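PDB 3SKV: SsfX3, which probably transfers a salicylyl group onto an intermediate of a tetracycline biosynthetic pathway, as an acyltransferase with a GDSL/SGNH hydrolase fold. Local coordinates for residues W95-Y100 with E142-G147. The protein carries 1 engineered substitution. Sequence-based numbering, arbitrary orientation.
Sequences WLAVRY and ELHVDG
The indole of Trp95 and the imidazole of His144 lie beside each other on an antiparallel strand pair of the N-terminal jelly-roll domain. Their planes are only 24° apart, but the rings are displaced so that little of one lies over the other. The closest atoms, Trp95 CE3 and His144 CE1, are 3.4 Å apart. Leu96 O sits above one face of the imidazole, near its border, and Ala97 CB abuts the indole from within its plane. The Tyr100 ring stands across the Leu143 side chain at about a right angle, with Leu143 N and Val98 O at its edge, and the ring of Phe165 on strand 164-172 meets it nearly parallel. Tyr100 CG sits between the backbone N and the carbonyl carbon (chi1 73°), which brings CE1 to 3.6 Å from Leu143 CB.

Strand 141-145 ends a four-stranded sheet in which strand 96-103 also pairs with strand 164-172. Hydrogen-bonded pairs Leu96-Val145 and Val98-Leu143 alternate with non-hydrogen-bonded pairs Ala97-His144 and Arg99-Glu142. On the apolar face, Leu143 CD2 packs against Leu96 CD1 and, also at 3.8 Å, against Val98 CB; Val155 and Leu157 of strand 153-158, together with Val133, extend this buried layer between the sheets. On the other face Glu142 runs extended beside Ala97, its OE1 in a salt bridge with Arg171, while Arg99 NH2 makes one to Asp140 OD2. Trp95 NE1 hydrogen-bonds to Glu173 OE1. Beyond the last pair, Asp146 OD1 lies 3.6 Å from Trp95 CB and accepts a hydrogen bond from Gly147 N on its anti side, 24° out of the carboxylate plane.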
loop_
_atom_site.group_PDB
_atom_site.type_symbol
_atom_site.label_atom_id
_atom_site.label_comp_id
_atom_site.label_asym_id
_atom_site.label_seq_id
_atom_site.Cartn_x
_atom_site.Cartn_y
_atom_site.Cartn_z
ATOM N N TRP A 95 -22.196 -17.304 0.573
ATOM C CA TRP A 95 -22.184 -16.158 -0.344
ATOM C C TRP A 95 -22.067 -14.820 0.376
ATOM O O TRP A 95 -22.346 -14.719 1.573
ATOM C CB TRP A 95 -23.407 -16.167 -1.288
ATOM C CG TRP A 95 -24.734 -16.017 -0.613
ATOM C CD1 TRP A 95 -25.528 -17.015 -0.141
ATOM C CD2 TRP A 95 -25.418 -14.786 -0.317
ATOM N NE1 TRP A 95 -26.670 -16.485 0.423
ATOM C CE2 TRP A 95 -26.626 -15.122 0.334
ATOM C CE3 TRP A 95 -25.111 -13.423 -0.516
ATOM C CZ2 TRP A 95 -27.547 -14.153 0.750
ATOM C CZ3 TRP A 95 -26.027 -12.464 -0.113
ATOM C CH2 TRP A 95 -27.225 -12.826 0.518
ATOM N N LEU A 96 -21.675 -13.785 -0.359
ATOM C CA LEU A 96 -21.630 -12.433 0.160
ATOM C C LEU A 96 -21.990 -11.429 -0.880
ATOM O O LEU A 96 -21.728 -11.615 -2.075
ATOM C CB LEU A 96 -20.332 -12.063 0.936
ATOM C CG LEU A 96 -19.015 -11.752 0.214
ATOM C CD1 LEU A 96 -19.035 -10.394 -0.526
ATOM C CD2 LEU A 96 -17.920 -11.654 1.219
ATOM N N ALA A 97 -22.548 -10.336 -0.425
ATOM C CA ALA A 97 -22.923 -9.235 -1.312
ATOM C C ALA A 97 -22.485 -7.937 -0.679
ATOM O O ALA A 97 -22.567 -7.799 0.535
ATOM C CB ALA A 97 -24.424 -9.238 -1.573
ATOM N N VAL A 98 -21.945 -7.023 -1.479
ATOM C CA VAL A 98 -21.488 -5.712 -1.020
ATOM C C VAL A 98 -22.092 -4.636 -1.916
ATOM O O VAL A 98 -21.981 -4.722 -3.137
ATOM C CB VAL A 98 -19.945 -5.570 -0.960
ATOM C CG1 VAL A 98 -19.546 -4.175 -0.470
ATOM C CG2 VAL A 98 -19.318 -6.633 -0.075
ATOM N N ARG A 99 -22.753 -3.642 -1.300
ATOM C CA ARG A 99 -23.295 -2.471 -1.963
ATOM C C ARG A 99 -22.170 -1.415 -1.899
ATOM O O ARG A 99 -21.721 -1.026 -0.813
ATOM C CB ARG A 99 -24.590 -1.989 -1.307
ATOM C CG ARG A 99 -25.236 -0.906 -2.131
ATOM C CD ARG A 99 -26.594 -0.569 -1.607
ATOM N NE ARG A 99 -27.020 0.723 -2.134
ATOM C CZ ARG A 99 -27.819 1.555 -1.489
ATOM N NH1 ARG A 99 -28.304 1.228 -0.296
ATOM N NH2 ARG A 99 -28.141 2.722 -2.025
ATOM N N TYR A 100 -21.689 -1.007 -3.073
ATOM C CA TYR A 100 -20.536 -0.139 -3.177
ATOM C C TYR A 100 -20.661 0.947 -4.233
ATOM O O TYR A 100 -21.585 0.969 -5.056
ATOM C CB TYR A 100 -19.287 -1.019 -3.494
ATOM C CG TYR A 100 -19.268 -1.540 -4.922
ATOM C CD1 TYR A 100 -19.969 -2.685 -5.275
ATOM C CD2 TYR A 100 -18.575 -0.863 -5.928
ATOM C CE1 TYR A 100 -19.982 -3.149 -6.593
ATOM C CE2 TYR A 100 -18.572 -1.324 -7.248
ATOM C CZ TYR A 100 -19.283 -2.465 -7.577
ATOM O OH TYR A 100 -19.287 -2.927 -8.879
ATOM N N GLU A 142 -23.857 -3.216 -6.831
ATOM C CA GLU A 142 -23.870 -4.363 -5.948
ATOM C C GLU A 142 -23.034 -5.493 -6.519
ATOM O O GLU A 142 -23.201 -5.914 -7.664
ATOM C CB GLU A 142 -25.295 -4.810 -5.620
ATOM C CG GLU A 142 -25.378 -5.498 -4.267
ATOM C CD GLU A 142 -26.666 -6.260 -4.017
ATOM O OE1 GLU A 142 -26.706 -7.467 -4.348
ATOM O OE2 GLU A 142 -27.619 -5.669 -3.459
ATOM N N LEU A 143 -22.117 -5.949 -5.710
ATOM C CA LEU A 143 -21.144 -7.004 -5.965
ATOM C C LEU A 143 -21.741 -8.261 -5.323
ATOM O O LEU A 143 -22.244 -8.194 -4.204
ATOM C CB LEU A 143 -19.875 -6.524 -5.229
ATOM C CG LEU A 143 -18.688 -7.392 -4.938
ATOM C CD1 LEU A 143 -17.444 -6.503 -4.794
ATOM C CD2 LEU A 143 -18.871 -8.133 -3.615
ATOM N N HIS A 144 -21.735 -9.386 -6.035
ATOM C CA HIS A 144 -22.261 -10.618 -5.472
ATOM C C HIS A 144 -21.305 -11.740 -5.733
ATOM O O HIS A 144 -21.019 -12.055 -6.887
ATOM C CB HIS A 144 -23.685 -10.939 -5.955
ATOM C CG HIS A 144 -24.259 -12.152 -5.290
ATOM N ND1 HIS A 144 -25.124 -12.049 -4.212
ATOM C CD2 HIS A 144 -24.048 -13.464 -5.554
ATOM C CE1 HIS A 144 -25.421 -13.291 -3.865
ATOM N NE2 HIS A 144 -24.781 -14.177 -4.632
ATOM N N VAL A 145 -20.783 -12.326 -4.649
ATOM C CA VAL A 145 -19.847 -13.443 -4.702
ATOM C C VAL A 145 -20.573 -14.637 -4.124
ATOM O O VAL A 145 -20.838 -14.697 -2.926
ATOM C CB VAL A 145 -18.494 -13.163 -3.983
ATOM C CG1 VAL A 145 -17.510 -14.315 -4.181
ATOM C CG2 VAL A 145 -17.881 -11.865 -4.460
ATOM N N ASP A 146 -20.957 -15.549 -4.999
ATOM C CA ASP A 146 -21.646 -16.764 -4.588
ATOM C C ASP A 146 -20.646 -17.876 -4.698
ATOM O O ASP A 146 -19.577 -17.690 -5.264
ATOM C CB ASP A 146 -22.863 -17.032 -5.499
ATOM C CG ASP A 146 -23.975 -17.864 -4.888
ATOM O OD1 ASP A 146 -23.701 -18.617 -3.905
ATOM O OD2 ASP A 146 -25.114 -17.806 -5.414
ATOM N N GLY A 147 -20.984 -19.013 -4.142
ATOM C CA GLY A 147 -20.143 -20.193 -4.219
ATOM C C GLY A 147 -18.836 -20.121 -3.478
ATOM O O GLY A 147 -17.800 -20.474 -4.032
#